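Local atomic coordinates of uncharacterized protein (Legionella longbeachae NSW150, PDB entry 4JZA), a protein that probably removes the 3-phosphate from phosphatidylinositol 3-phosphate, acting as a phosphoinositide phosphatase of a pathogenic Legionella. Residues L98-E101 against L102-T106; Y41-S44 against F45-V49; K54-Y57 against F58-A62. One frame throughout, in Å; residues are numbered along the deposited sequence.

Contact 1 of 3, residues L98-E101 against L102-T106; sequences LHKE and LERFT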
loop_
_atom_site.group_PDB
_atom_site.type_symbol
_atom_site.label_atom_id
_atom_site.label_comp_id
_atom_site.label_asym_id
_atom_site.label_seq_id
_atom_site.Cartn_x
_atom_site.Cartn_y
_atom_site.Cartn_z
ATOM N N LEU A 98 -11.174 18.431 -8.501
ATOM C CA LEU A 98 -10.112 18.091 -7.574
ATOM C C LEU A 98 -9.567 16.670 -7.813
ATOM O O LEU A 98 -8.381 16.407 -7.585
ATOM C CB LEU A 98 -10.587 18.227 -6.135
ATOM C CG LEU A 98 -11.145 19.560 -5.609
ATOM C CD1 LEU A 98 -11.645 19.394 -4.190
ATOM C CD2 LEU A 98 -10.136 20.691 -5.634
ATOM N N HIS A 99 -10.397 15.748 -8.272
ATOM C CA HIS A 99 -9.872 14.418 -8.527
ATOM C C HIS A 99 -8.943 14.493 -9.723
ATOM O O HIS A 99 -7.956 13.756 -9.805
ATOM C CB HIS A 99 -10.950 13.323 -8.703
ATOM C CG HIS A 99 -10.401 11.955 -8.461
ATOM N ND1 HIS A 99 -9.744 11.233 -9.441
ATOM C CD2 HIS A 99 -10.258 11.243 -7.317
ATOM C CE1 HIS A 99 -9.255 10.122 -8.924
ATOM N NE2 HIS A 99 -9.559 10.101 -7.638
ATOM N N LYS A 100 -9.207 15.435 -10.612
ATOM C CA LYS A 100 -8.418 15.518 -11.816
ATOM C C LYS A 100 -7.086 16.124 -11.468
ATOM O O LYS A 100 -6.061 15.538 -11.783
ATOM C CB LYS A 100 -9.128 16.277 -12.931
ATOM C CG LYS A 100 -8.464 16.057 -14.281
ATOM C CD LYS A 100 -9.313 16.518 -15.455
ATOM C CE LYS A 100 -8.707 16.055 -16.784
ATOM N NZ LYS A 100 -9.668 16.191 -17.926
ATOM N N GLU A 101 -7.075 17.244 -10.769
ATOM C CA GLU A 101 -5.828 17.769 -10.213
ATOM C C GLU A 101 -4.996 16.709 -9.436
ATOM O O GLU A 101 -3.787 16.596 -9.599
ATOM C CB GLU A 101 -6.120 18.966 -9.302
ATOM C CG GLU A 101 -6.515 20.229 -10.058
ATOM C CD GLU A 101 -5.535 20.515 -11.191
ATOM O OE1 GLU A 101 -4.291 20.528 -10.946
ATOM O OE2 GLU A 101 -6.028 20.674 -12.332
ATOM N N LEU A 102 -5.639 15.920 -8.595
ATOM C CA LEU A 102 -4.920 14.846 -7.952
ATOM C C LEU A 102 -4.340 13.907 -8.953
ATOM O O LEU A 102 -3.213 13.487 -8.766
ATOM C CB LEU A 102 -5.802 14.058 -6.985
ATOM C CG LEU A 102 -5.233 12.746 -6.379
ATOM C CD1 LEU A 102 -3.947 13.010 -5.611
ATOM C CD2 LEU A 102 -6.231 12.099 -5.449
ATOM N N GLU A 103 -5.104 13.504 -9.973
ATOM C CA GLU A 103 -4.572 12.533 -10.962
ATOM C C GLU A 103 -3.342 13.152 -11.653
ATOM O O GLU A 103 -2.324 12.485 -11.872
ATOM C CB GLU A 103 -5.617 12.142 -11.985
ATOM C CG GLU A 103 -6.740 11.210 -11.517
ATOM C CD GLU A 103 -7.957 11.105 -12.492
ATOM O OE1 GLU A 103 -7.805 11.422 -13.672
ATOM O OE2 GLU A 103 -9.077 10.688 -12.119
ATOM N N ARG A 104 -3.418 14.453 -11.938
ATOM C CA ARG A 104 -2.346 15.128 -12.634
ATOM C C ARG A 104 -1.082 15.194 -11.803
ATOM O O ARG A 104 -0.013 14.980 -12.320
ATOM C CB ARG A 104 -2.739 16.564 -12.970
ATOM C CG ARG A 104 -3.593 16.749 -14.223
ATOM C CD ARG A 104 -3.687 18.228 -14.629
ATOM N NE ARG A 104 -4.558 18.402 -15.807
ATOM C CZ ARG A 104 -5.781 18.940 -15.800
ATOM N NH1 ARG A 104 -6.323 19.389 -14.667
ATOM N NH2 ARG A 104 -6.460 19.039 -16.941
ATOM N N PHE A 105 -1.222 15.551 -10.532
ATOM C CA PHE A 105 -0.093 15.698 -9.618
ATOM C C PHE A 105 0.570 14.343 -9.386
ATOM O O PHE A 105 1.806 14.215 -9.386
ATOM C CB PHE A 105 -0.549 16.351 -8.300
ATOM C CG PHE A 105 0.455 16.251 -7.195
ATOM C CD1 PHE A 105 1.433 17.213 -7.044
ATOM C CD2 PHE A 105 0.428 15.173 -6.297
ATOM C CE1 PHE A 105 2.371 17.104 -6.030
ATOM C CE2 PHE A 105 1.369 15.042 -5.291
ATOM C CZ PHE A 105 2.353 16.005 -5.167
ATOM N N THR A 106 -0.251 13.323 -9.251
ATOM C CA THR A 106 0.281 12.017 -8.962
ATOM C C THR A 106 1.097 11.507 -10.184
ATOM O O THR A 106 2.220 11.021 -10.056
ATOM C CB THR A 106 -0.879 11.059 -8.531
ATOM O OG1 THR A 106 -1.655 11.646 -7.459
ATOM C CG2 THR A 106 -0.320 9.746 -8.059
#
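Four alpha-helical i to i+4 bonds tie L98-E101 to L102-T106: L102 N to L98 O (3.0 Å), E103 N to H99 O, R104 N to K100 O and F105 N to E101 O. One turn of helix thus brings H99 beside E103 and K100 beside R104.

H99 and E103 make the main polar side-chain contact. H99 ND1 donates to E103 OE2 at 2.8 Å. OE2 lies in the plane of the imidazole, at its edge. The ring meets this oxygen on its anti side, and the carboxylate plane is turned 75° from the ring. The bond is bent, with an N-H...O angle of 137°. The first torsion of H99 (chi1 -159°) swings the ring away from the backbone nitrogen and to the side of the carbonyl carbon, within reach of E103. The far nitrogen, NE2, is bonded to D653, and E103 OE1 is bonded to Y670. The ring is therefore gripped at both nitrogens, which fixes its rotation. Two carboxylates on one imidazole would probably favour its positive form.

R104 meets two residues. Its NH1 forms a salt bridge with E101 OE2 at 2.7 Å, but the hydrogen bond within it is weak. OE2 sits at the guanidinium edge. The extended K100 chain passes over one guanidinium face, with CE 3.7 Å from R104 NH2. The two positive ends come close, K100 NZ to R104 NH2 at 4.4 Å.

T106 OG1 donates back to L102 O at 2.7 Å. That oxygen also takes T106 N from the opposite face.

L98 and F105 turn to helix 41-62. H99-E103 and E101-R104 are i to i+4 and i to i+3 side-chain pairs along one helix, 95-116, whose apolar side packs on helix 41-62.

Contact 2 of 3, residues Y41-S44 against F45-V49; sequences YHRS and FARRV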
loop_
_atom_site.group_PDB
_atom_site.type_symbol
_atom_site.label_atom_id
_atom_site.label_comp_id
_atom_site.label_asym_id
_atom_site.label_seq_id
_atom_site.Cartn_x
_atom_site.Cartn_y
_atom_site.Cartn_z
ATOM N N TYR A 41 -14.354 17.918 0.621
ATOM C CA TYR A 41 -13.496 17.177 -0.293
ATOM C C TYR A 41 -12.202 17.954 -0.623
ATOM O O TYR A 41 -11.178 17.347 -0.895
ATOM C CB TYR A 41 -14.293 16.633 -1.503
ATOM C CG TYR A 41 -15.084 15.356 -1.135
ATOM C CD1 TYR A 41 -14.408 14.172 -0.714
ATOM C CD2 TYR A 41 -16.503 15.329 -1.149
ATOM C CE1 TYR A 41 -15.111 13.015 -0.354
ATOM C CE2 TYR A 41 -17.200 14.176 -0.785
ATOM C CZ TYR A 41 -16.500 13.030 -0.395
ATOM O OH TYR A 41 -17.183 11.893 -0.040
ATOM N N HIS A 42 -12.220 19.280 -0.531
ATOM C CA HIS A 42 -10.973 20.028 -0.611
ATOM C C HIS A 42 -9.958 19.624 0.459
ATOM O O HIS A 42 -8.762 19.548 0.192
ATOM C CB HIS A 42 -11.167 21.549 -0.603
ATOM C CG HIS A 42 -9.882 22.286 -0.810
ATOM N ND1 HIS A 42 -9.054 22.661 0.240
ATOM C CD2 HIS A 42 -9.215 22.595 -1.951
ATOM C CE1 HIS A 42 -7.956 23.215 -0.251
ATOM N NE2 HIS A 42 -8.024 23.175 -1.578
ATOM N N ARG A 43 -10.422 19.332 1.652
ATOM C CA ARG A 43 -9.523 18.833 2.707
ATOM C C ARG A 43 -8.889 17.498 2.293
ATOM O O ARG A 43 -7.686 17.352 2.365
ATOM C CB ARG A 43 -10.250 18.680 4.072
ATOM C CG ARG A 43 -9.269 18.412 5.236
ATOM C CD ARG A 43 -9.921 18.277 6.613
ATOM N NE ARG A 43 -10.245 16.887 6.907
ATOM C CZ ARG A 43 -9.650 16.144 7.830
ATOM N NH1 ARG A 43 -8.670 16.621 8.587
ATOM N NH2 ARG A 43 -10.030 14.903 8.002
ATOM N N SER A 44 -9.690 16.548 1.828
ATOM C CA SER A 44 -9.166 15.231 1.455
ATOM C C SER A 44 -8.153 15.339 0.315
ATOM O O SER A 44 -7.160 14.606 0.258
ATOM C CB SER A 44 -10.304 14.236 1.155
ATOM O OG SER A 44 -11.026 13.948 2.383
ATOM N N PHE A 45 -8.374 16.317 -0.542
ATOM C CA PHE A 45 -7.480 16.577 -1.663
ATOM C C PHE A 45 -6.106 17.098 -1.208
ATOM O O PHE A 45 -5.061 16.584 -1.590
ATOM C CB PHE A 45 -8.163 17.545 -2.633
ATOM C CG PHE A 45 -7.248 18.128 -3.616
ATOM C CD1 PHE A 45 -6.920 17.433 -4.741
ATOM C CD2 PHE A 45 -6.699 19.363 -3.399
ATOM C CE1 PHE A 45 -6.038 17.958 -5.640
ATOM C CE2 PHE A 45 -5.826 19.895 -4.289
ATOM C CZ PHE A 45 -5.499 19.182 -5.401
ATOM N N ALA A 46 -6.101 18.113 -0.384
ATOM C CA ALA A 46 -4.845 18.580 0.157
ATOM C C ALA A 46 -4.131 17.490 0.975
ATOM O O ALA A 46 -2.912 17.420 0.986
ATOM C CB ALA A 46 -5.094 19.800 1.033
ATOM N N ARG A 47 -4.876 16.653 1.693
ATOM C CA ARG A 47 -4.218 15.646 2.530
ATOM C C ARG A 47 -3.524 14.673 1.642
ATOM O O ARG A 47 -2.401 14.297 1.947
ATOM C CB ARG A 47 -5.143 14.903 3.522
ATOM C CG ARG A 47 -5.697 15.752 4.642
ATOM C CD ARG A 47 -6.633 14.944 5.559
ATOM N NE ARG A 47 -5.813 14.580 6.700
ATOM C CZ ARG A 47 -5.680 13.365 7.233
ATOM N NH1 ARG A 47 -6.379 12.296 6.839
ATOM N NH2 ARG A 47 -4.836 13.224 8.225
ATOM N N ARG A 48 -4.155 14.303 0.535
ATOM C CA ARG A 48 -3.581 13.271 -0.345
ATOM C C ARG A 48 -2.387 13.807 -1.097
ATOM O O ARG A 48 -1.379 13.127 -1.208
ATOM C CB ARG A 48 -4.598 12.742 -1.346
ATOM C CG ARG A 48 -4.259 11.378 -1.908
ATOM C CD ARG A 48 -4.968 10.285 -1.152
ATOM N NE ARG A 48 -4.373 9.009 -1.419
ATOM C CZ ARG A 48 -3.253 8.589 -0.871
ATOM N NH1 ARG A 48 -2.644 9.339 0.017
ATOM N NH2 ARG A 48 -2.739 7.411 -1.199
ATOM N N VAL A 49 -2.504 15.017 -1.613
ATOM C CA VAL A 49 -1.362 15.648 -2.223
ATOM C C VAL A 49 -0.196 15.665 -1.243
ATOM O O VAL A 49 0.904 15.210 -1.570
ATOM C CB VAL A 49 -1.656 17.085 -2.707
ATOM C CG1 VAL A 49 -0.375 17.782 -3.129
ATOM C CG2 VAL A 49 -2.594 17.072 -3.897
#
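R43 and R47 form an i to i+4 arginine pair on the first turns of the amphipathic helix 41-62. They lie side by side and point the same way. Their guanidinium planes are only 6° from parallel. The groups are not stacked directly: R47 CD sits over the centre of the R43 guanidinium, 4.0 Å from R43 CZ. Both chains bend at the third torsion, near 90°, which turns each flat group out of the line of its chain.

The like charges approach to 4.0 Å between R43 NH1 and R47 NE. Acidic partners probably offset this: R43 forms a salt bridge with E607 and R47 one with E617. E617 also accepts a hydrogen bond from S44 OG, so it links S44 and R47.

On another side of the helix, F45 has CG anti to its backbone nitrogen (chi1 166°), and its ring turns to L98 and E101 of helix 95-116. V49 CG2 rests over one face of this ring, offset toward the rim. R48 is buried. Its NE is bonded to the backbone oxygen of D653, and its NH1 makes a salt bridge with E133.

The backbone is regular alpha-helix. A46 N to H42 O is the straightest of its four bonds here, at 3.1 Å with an N-H...O angle of 174°.

Contact 3 of 3, residues K54-Y57 against F58-A62; sequences KAFY and FLIDA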
loop_
_atom_site.group_PDB
_atom_site.type_symbol
_atom_site.label_atom_id
_atom_site.label_comp_id
_atom_site.label_asym_id
_atom_site.label_seq_id
_atom_site.Cartn_x
_atom_site.Cartn_y
_atom_site.Cartn_z
ATOM N N LYS A 54 5.138 13.976 0.784
ATOM C CA LYS A 54 6.003 13.329 1.782
ATOM C C LYS A 54 6.425 11.915 1.372
ATOM O O LYS A 54 7.509 11.495 1.703
ATOM C CB LYS A 54 5.333 13.245 3.140
ATOM C CG LYS A 54 5.417 14.527 3.948
ATOM C CD LYS A 54 4.306 14.586 4.985
ATOM C CE LYS A 54 4.257 15.967 5.596
ATOM N NZ LYS A 54 2.877 16.308 6.010
ATOM N N ALA A 55 5.614 11.178 0.634
ATOM C CA ALA A 55 6.062 9.867 0.240
ATOM C C ALA A 55 7.194 9.919 -0.768
ATOM O O ALA A 55 8.057 9.024 -0.790
ATOM C CB ALA A 55 4.922 9.038 -0.307
ATOM N N PHE A 56 7.172 10.925 -1.639
ATOM C CA PHE A 56 8.328 11.109 -2.531
ATOM C C PHE A 56 9.602 11.351 -1.725
ATOM O O PHE A 56 10.629 10.737 -2.021
ATOM C CB PHE A 56 8.160 12.242 -3.539
ATOM C CG PHE A 56 9.327 12.400 -4.474
ATOM C CD1 PHE A 56 10.444 11.676 -4.359
ATOM C CD2 PHE A 56 9.252 13.220 -5.490
ATOM C CE1 PHE A 56 11.503 11.821 -5.223
ATOM C CE2 PHE A 56 10.297 13.343 -6.382
ATOM C CZ PHE A 56 11.420 12.655 -6.235
ATOM N N TYR A 57 9.530 12.233 -0.728
ATOM C CA TYR A 57 10.669 12.509 0.110
ATOM C C TYR A 57 11.141 11.265 0.832
ATOM O O TYR A 57 12.341 11.008 0.874
ATOM C CB TYR A 57 10.392 13.622 1.112
ATOM C CG TYR A 57 10.597 14.985 0.522
ATOM C CD1 TYR A 57 9.772 15.449 -0.482
ATOM C CD2 TYR A 57 11.639 15.804 0.949
ATOM C CE1 TYR A 57 9.944 16.706 -1.034
ATOM C CE2 TYR A 57 11.830 17.068 0.404
ATOM C CZ TYR A 57 10.968 17.521 -0.584
ATOM O OH TYR A 57 11.127 18.788 -1.140
ATOM N N PHE A 58 10.235 10.463 1.371
ATOM C CA PHE A 58 10.686 9.236 1.993
ATOM C C PHE A 58 11.473 8.395 1.006
ATOM O O PHE A 58 12.485 7.769 1.344
ATOM C CB PHE A 58 9.505 8.428 2.461
ATOM C CG PHE A 58 9.883 7.239 3.287
ATOM C CD1 PHE A 58 10.143 6.038 2.685
ATOM C CD2 PHE A 58 9.947 7.336 4.660
ATOM C CE1 PHE A 58 10.494 4.961 3.419
ATOM C CE2 PHE A 58 10.297 6.253 5.419
ATOM C CZ PHE A 58 10.567 5.065 4.794
ATOM N N LEU A 59 10.978 8.342 -0.212
ATOM C CA LEU A 59 11.532 7.474 -1.250
ATOM C C LEU A 59 12.944 7.892 -1.569
ATOM O O LEU A 59 13.860 7.061 -1.648
ATOM C CB LEU A 59 10.635 7.544 -2.492
ATOM C CG LEU A 59 11.075 6.772 -3.716
ATOM C CD1 LEU A 59 11.204 5.281 -3.480
ATOM C CD2 LEU A 59 10.108 7.079 -4.849
ATOM N N ILE A 60 13.130 9.193 -1.739
ATOM C CA ILE A 60 14.411 9.697 -2.201
ATOM C C ILE A 60 15.468 9.626 -1.106
ATOM O O ILE A 60 16.642 9.382 -1.395
ATOM C CB ILE A 60 14.294 11.092 -2.849
ATOM C CG1 ILE A 60 15.525 11.377 -3.709
ATOM C CG2 ILE A 60 14.082 12.173 -1.815
ATOM C CD1 ILE A 60 15.290 12.435 -4.777
ATOM N N ASP A 61 15.048 9.813 0.138
ATOM C CA ASP A 61 15.943 9.678 1.274
ATOM C C ASP A 61 16.244 8.182 1.573
ATOM O O ASP A 61 17.273 7.865 2.098
ATOM C CB ASP A 61 15.353 10.381 2.524
ATOM C CG ASP A 61 15.270 11.927 2.377
ATOM O OD1 ASP A 61 15.870 12.481 1.434
ATOM O OD2 ASP A 61 14.588 12.588 3.186
ATOM N N ALA A 62 15.369 7.250 1.231
ATOM C CA ALA A 62 15.534 5.848 1.672
ATOM C C ALA A 62 16.083 4.948 0.597
ATOM O O ALA A 62 16.813 4.022 0.894
ATOM C CB ALA A 62 14.204 5.300 2.124
#
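F56 and I60 form the apolar contact between K54-Y57 and F58-A62. F56 CE1 lies 3.7 Å from I60 CB and 3.9 Å from I60 CD1. The isoleucine meets the ring obliquely. A chi1 of -178° turns the F56 ring away from its backbone nitrogen, and the ring leans along the helix toward the next turn. The I60 chain is extended through CG1, which carries CD1 out beside the ring. I60 CG2 instead lies close to the backbone, 3.4 Å from Y57 O.

Regular helix bonds set the spacing of these groups. I60 N donates to F56 O at 3.0 Å, and D61 N donates to Y57 O at the same length. F58 N to K54 O and L59 N to A55 O complete the set. The A62 N bond to F58 O is weak, and the helix ends at A62.

Polar partners beyond the two segments hold the outer side chains. Y57 OH is hydrogen-bonded to D82, and D61 OD1 forms a salt bridge with K78, so both reach helix 74-87. K54 NZ pairs with D50, one turn earlier on its own helix. The F58 ring meets H323 edge-to-face.

The last two turns of helix 41-62 pack against three helices. V81, L77 and K78 of helix 74-87 touch F56 and I60. Helix 122-140 meets A55 and F58, and helix 315-325 meets F58, L59 and D61. W117, just past helix 95-116, packs on F56, L59 and I60.

Overall arrangement
Along the chain the order is contact 2, contact 3, contact 1. Contacts 2 and 3 lie on one helix, 41-62, with centres about 19 Å apart; contact 2 is at its start and contact 3 at its end. Contact 1 lies on helix 95-116. Its centre is about 10 Å from that of contact 2, and the two touch: F45 CD1 packs 3.4 Å from L98 O. Contacts 1 and 3 do not touch, their centres being about 20 Å apart. Helices 41-62 and 95-116 thus pack together near contacts 1 and 2, and the far end of helix 41-62 meets other helices at contact 3. D653 joins contacts 1 and 2, bonding H99 and R48.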